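Local coordinates for putative rubredoxin reductase (Rhodopseudomonas palustris, PDB 3FG2), which probably passes electrons from NADH through its bound FAD to a ferredoxin, as the reductase component of the CYP199A2 system, at residues P44-Y49 against G154-A159; D122-R127 against R136-D141; T160-G165 against A197-H202; D192-A197 against S322-D327. All coordinates share one frame; numbering follows the deposited sequence.

Contact 1. Residues P44-Y49 against G154-A159; sequences PLSKAY and GLEFAA. With FAD (flavin-adenine dinucleotide), chain B.
K47 and S46 are both hydrogen-bonded to one oxygen of the E156 carboxylate, a worked example of how one buried acid can organise the edge of a flavin. E156 OE1 accepts two bonds. S46 OG donates from 2.7 Å, approaching OE1 nearly along the line of its C-O bond, while K47 NZ comes in on the syn side at 2.6 Å from OE1, 21° out of the carboxylate plane, and adds a salt bridge. The lysine chain runs extended from CB to CE and bends only at its last torsion (chi4 60°), which turns NZ to the isoalloxazine as well as to the acid. There NZ donates to FAD O4 at 3.0 Å and, weakly, to FAD N5 at 3.1 Å. S46 OG lies 3.6 Å from FAD C6. L45 CB packs 3.7 Å from FAD C7M, a methyl of the ring system.

Further out, P43 O takes another bond from K47 NZ, and S322 OG and D323 N both donate to E156 OE2, so each end of the carboxylate is held and its rotation fixed. Replacing E156 by an alanine would probably leave the K47 ammonium without its buried counter-charge and S46 OG without its acceptor, so that NZ is less firmly placed at the flavin. A lysine-glutamate pair beside flavin N5 is consistent with the FAD site as in related flavoprotein reductases of the pyridine nucleotide-disulphide oxidoreductase family, here with the glutamate supplied by helix 152-163.

Contact 2. Residues D122-R127 against R136-D141; sequences DVLYLR and RQRMPD. With FAD (flavin-adenine dinucleotide), chain B.
R138 starts with CG anti to its own backbone nitrogen (chi1 -172°) and then bends twice, at chi2 and chi3, and the doubled-back chain carries its guanidinium to D122 and L124. D122 answers with CG beside its backbone nitrogen, which swings the carboxylate to the arginine. The pair joins the two ends of a strand-loop-helix unit in the second Rossmann-type domain: strand 123-124 is an outermost strand of the parallel sheet, and helix 129-138 follows it.

The salt bridge runs from R138 NH1 to D122 OD2 at 2.7 Å, yet as a hydrogen bond it is weak, since the N-H...O angle is just 115°. Consistent with this, carboxylate and guanidinium planes stand 61° apart and the oxygen meets the arginine obliquely, without the paired fit of a two-pronged bridge. L124 lies over one face of the guanidinium, with CD1 3.9 Å above the plane and displaced to its rim. An alanine in place of R138 would probably leave D122 with the long, weak ion pair to K142 instead of its close partner, and remove the flat group that lies against L124 CD1.

Backbone bonds from D122 and L124 to V233, and from L124 to V235, tie the strand into the sheet, while L124 also packs on L135 of the helix. At its far end the same segment reaches the flavin, where the methyl C8M of FAD sits over one face of the R127 guanidinium, 3.5 Å from R127 NH1.

Contact 3. Residues T160-G165 against A197-H202; sequences TARAKG and AGIRMH
R162 reaches from its helix to the backbone of A197 and G198 by a chain with a single kink. Its CG lies opposite the backbone nitrogen, chi2 turns to 54°, and the next torsion is straight again, so the first half of the chain passes over I199 while NE arrives at a carbonyl. That atom donates to A197 O at 2.7 Å with an N-H...O angle of 166°, and the oxygen sits at the edge of the guanidinium, only 7° out of its plane. Seen from the carbonyl, the donor is tilted somewhat from the plane of the group. G198 O takes a different place, 3.8 Å above one guanidinium face and shifted to the rim.

I199 runs past R162 in the opposite direction. With CG1 beside the backbone nitrogen, the isoleucine lays CG1 3.8 Å from R162 CG, and its CD1 touches R162 CB at 3.9 Å. This joins the C-terminal half of helix 152-163 to the link between helix 184-196 and strand 200-202, an outermost strand of the parallel, Rossmann-type sheet. Both helices end in Schellman motifs, with G165 and G198 at the positive-phi positions, and A197 O belongs to the second of these turns.

The outer nitrogens of R162 have partners too: NH1 donates to L166 O just beyond its own helix, and NH2 donates to a water at 2.7 Å. That water lies in the guanidinium plane and returns a long, weak bond to A197 O. Where G198 CA comes 3.9 Å from R162 NH2, a side chain pointing at the arginine would collide with it.

Contact 4. Residues D192-A197 against S322-D327; sequences DRHSGA and SDQGDD
R193 opens the contact with D327, its chain folded by successive bends at chi2 and chi3 that bring NE, and not the end of the guanidinium, to the acid. NE donates to D327 OD2 at 2.8 Å in an almost perfectly straight bond, 179° at the hydrogen, and the oxygen receives it on its syn lone pair. D327 OD2 lies in the guanidinium plane, but the carboxylate is turned 72° against it, so only one oxygen engages in this salt bridge. The other, OD1, accepts from Y189 OH and N369 ND2, which fixes the rotation of the acid.

H194, one residue on, uses its ring edge. NE2 carries the hydrogen and donates to Q324 OE1 at 2.9 Å, with ring and amide nearly coplanar, 10° apart, though the two chains cross at about a right angle. The amide is pinned from its other end as well, because Q324 NE2 donates to S322 OG at 3.2 Å. L155 of helix 152-163 packs against both H194 and Q324.

Beyond, the helix runs out at G196 and A197. Across the contact, Q324 and D327 are the first and last residues of a type II' beta turn, with G325 at its positive-phi position, that joins strands 319-324 and 327-333 as a hairpin. The arrangement is an interdomain one, seating the first hairpin of the reductase C-terminal domain against a helix of the pyridine nucleotide-disulphide oxidoreductase fold.

Contacts 1 and 4 are buried, contact 3 is partly so, and contact 2 lies at the surface. Their chemistry follows: the buried contacts each hold a carboxylate with both oxygens engaged, and contact 4 adds a histidine-amide bond; contact 3 relies on a backbone carbonyl and a water, and contact 2 on a poorly aligned ion pair. Helix 152-163 serves contacts 1 and 3 in turn, while contacts 3 and 4 share A197 and are joined by a probable hydrogen bond from I199 N to H194 O. Contact 1 meets contact 4 through E156, which links flavin site and C-terminal domain. Contacts 1 and 2 both touch FAD, whereas contacts 2 and 4 do not meet.

Contact 1. Residues P44-Y49 against G154-A159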
# COMPACT_ATOMS: atom_id res chain seq x y z
N PRO A 44 -7.46 -6.13 3.69
CA PRO A 44 -8.73 -6.82 3.44
C PRO A 44 -9.75 -6.01 2.61
O PRO A 44 -10.71 -6.58 2.08
CB PRO A 44 -9.25 -7.10 4.85
CG PRO A 44 -8.00 -7.14 5.69
CD PRO A 44 -7.22 -5.98 5.13
N LEU A 45 -9.53 -4.70 2.50
CA LEU A 45 -10.44 -3.82 1.77
C LEU A 45 -10.71 -4.18 0.31
O LEU A 45 -11.82 -3.98 -0.19
CB LEU A 45 -9.94 -2.38 1.85
CG LEU A 45 -9.96 -1.74 3.24
CD1 LEU A 45 -9.28 -0.39 3.19
CD2 LEU A 45 -11.40 -1.61 3.72
N SER A 46 -9.70 -4.69 -0.38
CA SER A 46 -9.85 -5.07 -1.77
C SER A 46 -9.82 -6.59 -1.89
O SER A 46 -9.68 -7.14 -2.98
CB SER A 46 -8.71 -4.47 -2.60
OG SER A 46 -7.46 -4.81 -2.03
N LYS A 47 -9.96 -7.25 -0.75
CA LYS A 47 -9.92 -8.70 -0.70
C LYS A 47 -11.17 -9.27 -0.02
O LYS A 47 -12.30 -8.97 -0.44
CB LYS A 47 -8.65 -9.15 0.03
CG LYS A 47 -7.37 -8.56 -0.56
CD LYS A 47 -6.13 -8.95 0.23
CE LYS A 47 -4.86 -8.41 -0.42
NZ LYS A 47 -4.80 -6.91 -0.55
N ALA A 48 -10.97 -10.06 1.03
CA ALA A 48 -12.07 -10.68 1.77
C ALA A 48 -13.25 -9.76 2.05
O ALA A 48 -14.40 -10.15 1.83
CB ALA A 48 -11.56 -11.25 3.09
N TYR A 49 -12.99 -8.55 2.54
CA TYR A 49 -14.09 -7.65 2.86
C TYR A 49 -15.14 -7.53 1.74
O TYR A 49 -16.34 -7.59 2.01
CB TYR A 49 -13.58 -6.26 3.22
CG TYR A 49 -14.67 -5.42 3.82
CD1 TYR A 49 -15.20 -5.72 5.07
CD2 TYR A 49 -15.24 -4.37 3.09
CE1 TYR A 49 -16.28 -5.01 5.59
CE2 TYR A 49 -16.32 -3.65 3.60
CZ TYR A 49 -16.84 -3.97 4.84
OH TYR A 49 -17.91 -3.27 5.34
N GLY A 154 -6.41 -2.90 -8.14
CA GLY A 154 -7.32 -3.05 -9.26
C GLY A 154 -7.58 -4.50 -9.63
O GLY A 154 -8.73 -4.87 -9.91
N LEU A 155 -6.54 -5.33 -9.65
CA LEU A 155 -6.70 -6.73 -10.01
C LEU A 155 -7.33 -7.55 -8.90
O LEU A 155 -8.12 -8.46 -9.17
CB LEU A 155 -5.35 -7.33 -10.41
CG LEU A 155 -4.72 -6.73 -11.68
CD1 LEU A 155 -3.39 -7.41 -11.98
CD2 LEU A 155 -5.67 -6.90 -12.86
N GLU A 156 -7.00 -7.23 -7.66
CA GLU A 156 -7.58 -7.95 -6.54
C GLU A 156 -9.09 -7.71 -6.61
O GLU A 156 -9.88 -8.62 -6.37
CB GLU A 156 -7.00 -7.45 -5.22
CG GLU A 156 -5.49 -7.65 -5.11
CD GLU A 156 -4.92 -7.30 -3.74
OE1 GLU A 156 -5.56 -6.54 -2.99
OE2 GLU A 156 -3.81 -7.79 -3.42
N PHE A 157 -9.48 -6.49 -6.98
CA PHE A 157 -10.90 -6.16 -7.10
C PHE A 157 -11.51 -6.85 -8.32
O PHE A 157 -12.54 -7.51 -8.22
CB PHE A 157 -11.10 -4.64 -7.26
CG PHE A 157 -12.48 -4.27 -7.74
CD1 PHE A 157 -13.57 -4.36 -6.88
CD2 PHE A 157 -12.69 -3.92 -9.07
CE1 PHE A 157 -14.86 -4.10 -7.35
CE2 PHE A 157 -13.97 -3.66 -9.54
CZ PHE A 157 -15.06 -3.75 -8.68
N ALA A 158 -10.85 -6.71 -9.46
CA ALA A 158 -11.34 -7.30 -10.70
C ALA A 158 -11.71 -8.77 -10.59
O ALA A 158 -12.74 -9.20 -11.12
CB ALA A 158 -10.31 -7.12 -11.80
N ALA A 159 -10.88 -9.56 -9.92
CA ALA A 159 -11.17 -10.97 -9.78
C ALA A 159 -12.45 -11.18 -8.99
O ALA A 159 -13.30 -11.99 -9.36
CB ALA A 159 -10.00 -11.68 -9.10
PA FAD B . -2.69 4.53 6.00
O1A FAD B . -3.27 5.01 4.71
O2A FAD B . -3.00 3.31 6.49
O5B FAD B . -3.38 5.50 6.97
C5B FAD B . -3.31 6.96 6.88
C4B FAD B . -4.39 7.46 7.87
O4B FAD B . -4.08 8.87 8.18
C3B FAD B . -5.83 7.46 7.33
O3B FAD B . -6.81 6.91 8.17
C2B FAD B . -6.01 8.89 6.93
O2B FAD B . -7.35 9.27 6.79
C1B FAD B . -5.35 9.59 8.08
N9A FAD B . -4.93 10.98 7.88
C8A FAD B . -4.42 11.53 6.73
N7A FAD B . -4.14 12.82 6.85
C5A FAD B . -4.47 13.13 8.14
C6A FAD B . -4.39 14.40 8.90
N6A FAD B . -3.95 15.54 8.40
N1A FAD B . -4.82 14.32 10.21
C2A FAD B . -5.29 13.15 10.77
N3A FAD B . -5.39 11.96 10.14
C4A FAD B . -4.97 11.99 8.83
N1 FAD B . 0.06 -3.51 1.65
C2 FAD B . 0.56 -4.74 1.76
O2 FAD B . 1.68 -4.93 2.13
N3 FAD B . -0.21 -5.91 1.45
C4 FAD B . -1.52 -5.81 1.02
O4 FAD B . -2.15 -6.83 0.77
C4X FAD B . -2.09 -4.47 0.90
N5 FAD B . -3.37 -4.32 0.49
C5X FAD B . -3.87 -3.03 0.39
C6 FAD B . -5.23 -2.89 -0.02
C7 FAD B . -5.82 -1.65 -0.14
C7M FAD B . -7.27 -1.55 -0.59
C8 FAD B . -5.05 -0.44 0.17
C8M FAD B . -5.64 0.95 0.06
C9 FAD B . -3.71 -0.57 0.57
C9A FAD B . -3.11 -1.85 0.69
N10 FAD B . -1.74 -2.06 1.13
C10 FAD B . -1.22 -3.32 1.23
C1' FAD B . -0.94 -0.85 1.45
C2' FAD B . -1.05 -0.51 2.97
O2' FAD B . -2.42 -0.38 3.28
C3' FAD B . -0.30 0.78 3.21
O3' FAD B . 1.08 0.59 2.90
C4' FAD B . -0.44 1.19 4.67
O4' FAD B . -1.83 1.38 5.01
C5' FAD B . 0.32 2.47 4.88
O5' FAD B . 0.12 2.89 6.39
P FAD B . 0.03 4.34 6.75
O1P FAD B . -0.13 4.28 8.29
O2P FAD B . 1.11 5.11 6.30
O3P FAD B . -1.17 4.95 6.15

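Contact 2. Residues D122-R127 against R136-D141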
# COMPACT_ATOMS: atom_id res chain seq x y z
N ASP A 122 -21.19 6.98 -10.23
CA ASP A 122 -20.71 5.62 -10.46
C ASP A 122 -19.23 5.45 -10.81
O ASP A 122 -18.84 4.43 -11.38
CB ASP A 122 -21.58 4.94 -11.52
CG ASP A 122 -22.96 4.57 -10.98
OD1 ASP A 122 -23.94 4.61 -11.77
OD2 ASP A 122 -23.08 4.24 -9.78
N VAL A 123 -18.42 6.45 -10.48
CA VAL A 123 -16.98 6.38 -10.70
C VAL A 123 -16.41 6.35 -9.28
O VAL A 123 -16.28 7.38 -8.62
CB VAL A 123 -16.46 7.61 -11.47
CG1 VAL A 123 -14.95 7.55 -11.58
CG2 VAL A 123 -17.07 7.65 -12.87
N LEU A 124 -16.09 5.14 -8.82
CA LEU A 124 -15.61 4.93 -7.47
C LEU A 124 -14.14 4.61 -7.29
O LEU A 124 -13.47 4.09 -8.20
CB LEU A 124 -16.43 3.80 -6.83
CG LEU A 124 -17.94 3.93 -6.99
CD1 LEU A 124 -18.64 2.67 -6.49
CD2 LEU A 124 -18.41 5.16 -6.22
N TYR A 125 -13.64 4.91 -6.09
CA TYR A 125 -12.26 4.63 -5.74
C TYR A 125 -12.27 3.49 -4.73
O TYR A 125 -13.35 3.09 -4.27
CB TYR A 125 -11.60 5.89 -5.16
CG TYR A 125 -11.49 6.98 -6.21
CD1 TYR A 125 -12.58 7.81 -6.52
CD2 TYR A 125 -10.31 7.14 -6.94
CE1 TYR A 125 -12.49 8.75 -7.54
CE2 TYR A 125 -10.22 8.08 -7.95
CZ TYR A 125 -11.31 8.88 -8.25
OH TYR A 125 -11.20 9.78 -9.29
N LEU A 126 -11.10 2.95 -4.40
CA LEU A 126 -11.01 1.82 -3.46
C LEU A 126 -9.76 1.87 -2.58
O LEU A 126 -8.75 1.22 -2.90
CB LEU A 126 -11.05 0.50 -4.24
CG LEU A 126 -10.99 -0.82 -3.45
CD1 LEU A 126 -12.07 -0.82 -2.38
CD2 LEU A 126 -11.17 -2.00 -4.39
N ARG A 127 -9.82 2.62 -1.49
CA ARG A 127 -8.69 2.74 -0.57
C ARG A 127 -9.09 2.85 0.90
O ARG A 127 -8.31 2.48 1.79
CB ARG A 127 -7.81 3.94 -0.94
CG ARG A 127 -6.99 3.73 -2.21
CD ARG A 127 -6.10 4.93 -2.48
NE ARG A 127 -5.24 5.24 -1.34
CZ ARG A 127 -4.20 4.50 -0.96
NH1 ARG A 127 -3.88 3.40 -1.62
NH2 ARG A 127 -3.49 4.88 0.10
N ARG A 136 -18.95 -2.62 -2.24
CA ARG A 136 -19.52 -3.91 -1.86
C ARG A 136 -21.03 -3.92 -2.09
O ARG A 136 -21.59 -4.90 -2.57
CB ARG A 136 -19.21 -4.20 -0.39
CG ARG A 136 -19.60 -5.61 0.08
CD ARG A 136 -19.35 -5.77 1.58
NE ARG A 136 -20.33 -5.02 2.36
CZ ARG A 136 -21.56 -5.46 2.64
NH1 ARG A 136 -21.97 -6.64 2.19
NH2 ARG A 136 -22.39 -4.71 3.35
N GLN A 137 -21.68 -2.82 -1.72
CA GLN A 137 -23.13 -2.69 -1.88
C GLN A 137 -23.55 -2.35 -3.31
O GLN A 137 -24.67 -2.67 -3.72
CB GLN A 137 -23.67 -1.61 -0.95
CG GLN A 137 -23.51 -1.91 0.52
CD GLN A 137 -24.09 -0.81 1.40
OE1 GLN A 137 -25.24 -0.39 1.21
NE2 GLN A 137 -23.31 -0.34 2.36
N ARG A 138 -22.66 -1.71 -4.07
CA ARG A 138 -22.96 -1.30 -5.44
C ARG A 138 -22.87 -2.40 -6.50
O ARG A 138 -23.66 -2.40 -7.45
CB ARG A 138 -22.03 -0.15 -5.84
CG ARG A 138 -22.36 0.52 -7.18
CD ARG A 138 -23.57 1.43 -7.06
NE ARG A 138 -23.40 2.41 -5.99
CZ ARG A 138 -22.78 3.58 -6.10
NH1 ARG A 138 -22.24 3.95 -7.25
NH2 ARG A 138 -22.69 4.38 -5.04
N MET A 139 -21.93 -3.32 -6.34
CA MET A 139 -21.74 -4.40 -7.32
C MET A 139 -22.96 -5.25 -7.64
O MET A 139 -23.18 -5.62 -8.80
CB MET A 139 -20.61 -5.32 -6.88
CG MET A 139 -19.22 -4.73 -7.00
SD MET A 139 -17.97 -5.97 -6.62
CE MET A 139 -17.84 -5.79 -4.84
N PRO A 140 -23.78 -5.59 -6.63
CA PRO A 140 -24.97 -6.40 -6.90
C PRO A 140 -25.99 -5.74 -7.84
O PRO A 140 -26.79 -6.42 -8.47
CB PRO A 140 -25.53 -6.66 -5.50
CG PRO A 140 -25.08 -5.45 -4.73
CD PRO A 140 -23.66 -5.28 -5.20
N ASP A 141 -25.95 -4.41 -7.92
CA ASP A 141 -26.87 -3.67 -8.78
C ASP A 141 -26.19 -3.25 -10.08
O ASP A 141 -26.73 -2.44 -10.83
CB ASP A 141 -27.39 -2.42 -8.07
CG ASP A 141 -27.96 -2.73 -6.70
OD1 ASP A 141 -27.17 -2.94 -5.76
OD2 ASP A 141 -29.21 -2.76 -6.58
PA FAD B . -2.69 4.53 6.00
O1A FAD B . -3.27 5.01 4.71
O2A FAD B . -3.00 3.31 6.49
O5B FAD B . -3.38 5.50 6.97
C5B FAD B . -3.31 6.96 6.88
C4B FAD B . -4.39 7.46 7.87
O4B FAD B . -4.08 8.87 8.18
C3B FAD B . -5.83 7.46 7.33
O3B FAD B . -6.81 6.91 8.17
C2B FAD B . -6.01 8.89 6.93
O2B FAD B . -7.35 9.27 6.79
C1B FAD B . -5.35 9.59 8.08
N9A FAD B . -4.93 10.98 7.88
C8A FAD B . -4.42 11.53 6.73
N7A FAD B . -4.14 12.82 6.85
C5A FAD B . -4.47 13.13 8.14
C6A FAD B . -4.39 14.40 8.90
N6A FAD B . -3.95 15.54 8.40
N1A FAD B . -4.82 14.32 10.21
C2A FAD B . -5.29 13.15 10.77
N3A FAD B . -5.39 11.96 10.14
C4A FAD B . -4.97 11.99 8.83
N1 FAD B . 0.06 -3.51 1.65
C2 FAD B . 0.56 -4.74 1.76
O2 FAD B . 1.68 -4.93 2.13
N3 FAD B . -0.21 -5.91 1.45
C4 FAD B . -1.52 -5.81 1.02
O4 FAD B . -2.15 -6.83 0.77
C4X FAD B . -2.09 -4.47 0.90
N5 FAD B . -3.37 -4.32 0.49
C5X FAD B . -3.87 -3.03 0.39
C6 FAD B . -5.23 -2.89 -0.02
C7 FAD B . -5.82 -1.65 -0.14
C7M FAD B . -7.27 -1.55 -0.59
C8 FAD B . -5.05 -0.44 0.17
C8M FAD B . -5.64 0.95 0.06
C9 FAD B . -3.71 -0.57 0.57
C9A FAD B . -3.11 -1.85 0.69
N10 FAD B . -1.74 -2.06 1.13
C10 FAD B . -1.22 -3.32 1.23
C1' FAD B . -0.94 -0.85 1.45
C2' FAD B . -1.05 -0.51 2.97
O2' FAD B . -2.42 -0.38 3.28
C3' FAD B . -0.30 0.78 3.21
O3' FAD B . 1.08 0.59 2.90
C4' FAD B . -0.44 1.19 4.67
O4' FAD B . -1.83 1.38 5.01
C5' FAD B . 0.32 2.47 4.88
O5' FAD B . 0.12 2.89 6.39
P FAD B . 0.03 4.34 6.75
O1P FAD B . -0.13 4.28 8.29
O2P FAD B . 1.11 5.11 6.30
O3P FAD B . -1.17 4.95 6.15

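Contact 3. Residues T160-G165 against A197-H202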
# COMPACT_ATOMS: atom_id res chain seq x y z
N THR A 160 -12.61 -10.43 -7.91
CA THR A 160 -13.80 -10.56 -7.10
C THR A 160 -15.05 -10.10 -7.82
O THR A 160 -16.08 -10.77 -7.76
CB THR A 160 -13.63 -9.80 -5.78
OG1 THR A 160 -12.64 -10.47 -4.99
CG2 THR A 160 -14.95 -9.75 -5.00
N ALA A 161 -14.98 -8.96 -8.51
CA ALA A 161 -16.14 -8.47 -9.25
C ALA A 161 -16.53 -9.53 -10.29
O ALA A 161 -17.71 -9.82 -10.49
CB ALA A 161 -15.81 -7.16 -9.95
N ARG A 162 -15.53 -10.12 -10.92
CA ARG A 162 -15.78 -11.14 -11.92
C ARG A 162 -16.42 -12.36 -11.27
O ARG A 162 -17.37 -12.94 -11.80
CB ARG A 162 -14.47 -11.54 -12.60
CG ARG A 162 -14.65 -12.59 -13.69
CD ARG A 162 -15.67 -12.14 -14.71
NE ARG A 162 -15.87 -13.15 -15.75
CZ ARG A 162 -16.88 -13.13 -16.61
NH1 ARG A 162 -17.79 -12.16 -16.55
NH2 ARG A 162 -16.97 -14.07 -17.54
N ALA A 163 -15.89 -12.74 -10.11
CA ALA A 163 -16.39 -13.89 -9.37
C ALA A 163 -17.85 -13.68 -8.98
O ALA A 163 -18.61 -14.64 -8.83
CB ALA A 163 -15.54 -14.13 -8.13
N LYS A 164 -18.24 -12.42 -8.81
CA LYS A 164 -19.60 -12.09 -8.43
C LYS A 164 -20.52 -12.01 -9.65
O LYS A 164 -21.68 -11.61 -9.53
CB LYS A 164 -19.64 -10.77 -7.67
CG LYS A 164 -19.07 -10.82 -6.26
CD LYS A 164 -19.17 -9.44 -5.60
CE LYS A 164 -18.70 -9.45 -4.14
NZ LYS A 164 -19.54 -10.31 -3.26
N GLY A 165 -20.00 -12.36 -10.82
CA GLY A 165 -20.82 -12.33 -12.01
C GLY A 165 -20.80 -11.07 -12.86
O GLY A 165 -21.42 -11.04 -13.92
N ALA A 197 -10.43 -16.11 -16.49
CA ALA A 197 -11.64 -15.93 -15.70
C ALA A 197 -12.66 -15.12 -16.48
O ALA A 197 -13.77 -14.87 -15.99
CB ALA A 197 -11.30 -15.24 -14.39
N GLY A 198 -12.30 -14.69 -17.68
CA GLY A 198 -13.23 -13.93 -18.49
C GLY A 198 -13.07 -12.43 -18.37
O GLY A 198 -13.92 -11.67 -18.84
N ILE A 199 -11.99 -11.98 -17.74
CA ILE A 199 -11.73 -10.56 -17.60
C ILE A 199 -11.01 -10.10 -18.86
O ILE A 199 -10.02 -10.71 -19.27
CB ILE A 199 -10.87 -10.29 -16.36
CG1 ILE A 199 -11.66 -10.67 -15.10
CG2 ILE A 199 -10.40 -8.85 -16.34
CD1 ILE A 199 -10.85 -10.69 -13.81
N ARG A 200 -11.52 -9.05 -19.49
CA ARG A 200 -10.91 -8.55 -20.72
C ARG A 200 -9.87 -7.48 -20.40
O ARG A 200 -10.21 -6.42 -19.87
CB ARG A 200 -11.98 -7.93 -21.64
CG ARG A 200 -13.37 -8.57 -21.57
CD ARG A 200 -13.50 -9.77 -22.47
NE ARG A 200 -13.33 -9.40 -23.88
CZ ARG A 200 -13.41 -10.26 -24.89
NH1 ARG A 200 -13.66 -11.54 -24.66
NH2 ARG A 200 -13.22 -9.83 -26.13
N MET A 201 -8.61 -7.78 -20.71
CA MET A 201 -7.51 -6.85 -20.46
C MET A 201 -7.26 -5.94 -21.66
O MET A 201 -7.29 -6.39 -22.80
CB MET A 201 -6.24 -7.63 -20.13
CG MET A 201 -5.70 -7.35 -18.75
SD MET A 201 -6.88 -7.81 -17.44
CE MET A 201 -5.75 -8.39 -16.17
N HIS A 202 -7.01 -4.66 -21.39
CA HIS A 202 -6.74 -3.68 -22.45
C HIS A 202 -5.45 -2.93 -22.11
O HIS A 202 -5.39 -2.22 -21.10
CB HIS A 202 -7.89 -2.69 -22.55
CG HIS A 202 -9.22 -3.34 -22.80
ND1 HIS A 202 -9.65 -3.68 -24.07
CD2 HIS A 202 -10.20 -3.73 -21.96
CE1 HIS A 202 -10.84 -4.24 -23.99
NE2 HIS A 202 -11.20 -4.28 -22.72
O HOH W 1 -15.83 -16.43 -18.32

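Contact 4. Residues D192-A197 against S322-D327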
# COMPACT_ATOMS: atom_id res chain seq x y z
N ASP A 192 -2.84 -14.17 -17.88
CA ASP A 192 -3.46 -15.42 -18.30
C ASP A 192 -4.58 -15.82 -17.33
O ASP A 192 -5.71 -16.10 -17.75
CB ASP A 192 -2.42 -16.56 -18.36
CG ASP A 192 -1.45 -16.41 -19.53
OD1 ASP A 192 -1.74 -15.66 -20.48
OD2 ASP A 192 -0.38 -17.06 -19.49
N ARG A 193 -4.27 -15.85 -16.04
CA ARG A 193 -5.25 -16.21 -15.02
C ARG A 193 -6.52 -15.37 -15.09
O ARG A 193 -7.63 -15.91 -15.11
CB ARG A 193 -4.63 -16.09 -13.63
CG ARG A 193 -3.47 -17.06 -13.42
CD ARG A 193 -3.98 -18.49 -13.37
NE ARG A 193 -4.67 -18.77 -12.11
CZ ARG A 193 -5.63 -19.67 -11.96
NH1 ARG A 193 -6.05 -20.38 -13.00
NH2 ARG A 193 -6.18 -19.86 -10.77
N HIS A 194 -6.35 -14.05 -15.14
CA HIS A 194 -7.50 -13.15 -15.20
C HIS A 194 -8.27 -13.30 -16.50
O HIS A 194 -9.50 -13.33 -16.50
CB HIS A 194 -7.04 -11.71 -15.00
CG HIS A 194 -6.63 -11.41 -13.59
ND1 HIS A 194 -7.42 -11.75 -12.51
CD2 HIS A 194 -5.53 -10.80 -13.09
CE1 HIS A 194 -6.82 -11.37 -11.40
NE2 HIS A 194 -5.67 -10.79 -11.72
N SER A 195 -7.55 -13.38 -17.62
CA SER A 195 -8.19 -13.56 -18.91
C SER A 195 -9.00 -14.85 -18.86
O SER A 195 -10.14 -14.91 -19.31
CB SER A 195 -7.14 -13.67 -20.02
OG SER A 195 -6.44 -12.45 -20.18
N GLY A 196 -8.38 -15.89 -18.29
CA GLY A 196 -9.04 -17.17 -18.17
C GLY A 196 -10.34 -17.08 -17.39
O GLY A 196 -11.26 -17.86 -17.61
N ALA A 197 -10.43 -16.11 -16.49
CA ALA A 197 -11.64 -15.93 -15.70
C ALA A 197 -12.66 -15.12 -16.48
O ALA A 197 -13.77 -14.87 -15.99
CB ALA A 197 -11.30 -15.24 -14.39
N SER A 322 0.05 -9.83 -2.52
CA SER A 322 -1.20 -9.49 -3.19
C SER A 322 -2.01 -10.77 -3.35
O SER A 322 -1.45 -11.83 -3.65
CB SER A 322 -0.90 -8.88 -4.57
OG SER A 322 -2.08 -8.41 -5.20
N ASP A 323 -3.32 -10.68 -3.13
CA ASP A 323 -4.20 -11.85 -3.23
C ASP A 323 -5.17 -11.62 -4.39
O ASP A 323 -6.14 -10.87 -4.26
CB ASP A 323 -5.00 -12.04 -1.93
CG ASP A 323 -4.10 -12.31 -0.72
OD1 ASP A 323 -4.64 -12.41 0.41
OD2 ASP A 323 -2.87 -12.42 -0.89
N GLN A 324 -4.92 -12.27 -5.52
CA GLN A 324 -5.79 -12.10 -6.68
C GLN A 324 -6.50 -13.40 -7.02
O GLN A 324 -5.86 -14.37 -7.46
CB GLN A 324 -4.98 -11.58 -7.87
CG GLN A 324 -4.39 -10.17 -7.65
CD GLN A 324 -3.40 -9.76 -8.74
OE1 GLN A 324 -3.56 -10.13 -9.90
NE2 GLN A 324 -2.39 -8.98 -8.36
N GLY A 325 -7.81 -13.41 -6.80
CA GLY A 325 -8.58 -14.61 -7.07
C GLY A 325 -8.12 -15.72 -6.14
O GLY A 325 -8.16 -15.57 -4.92
N ASP A 326 -7.68 -16.83 -6.71
CA ASP A 326 -7.21 -17.93 -5.88
C ASP A 326 -5.69 -17.98 -5.78
O ASP A 326 -5.15 -18.84 -5.10
CB ASP A 326 -7.73 -19.26 -6.43
CG ASP A 326 -9.24 -19.35 -6.39
OD1 ASP A 326 -9.83 -18.86 -5.41
OD2 ASP A 326 -9.84 -19.91 -7.34
N ASP A 327 -5.02 -17.05 -6.44
CA ASP A 327 -3.56 -17.00 -6.43
C ASP A 327 -3.01 -16.03 -5.38
O ASP A 327 -3.62 -14.99 -5.11
CB ASP A 327 -3.01 -16.59 -7.80
CG ASP A 327 -3.24 -17.64 -8.87
OD1 ASP A 327 -2.79 -18.79 -8.70
OD2 ASP A 327 -3.87 -17.30 -9.90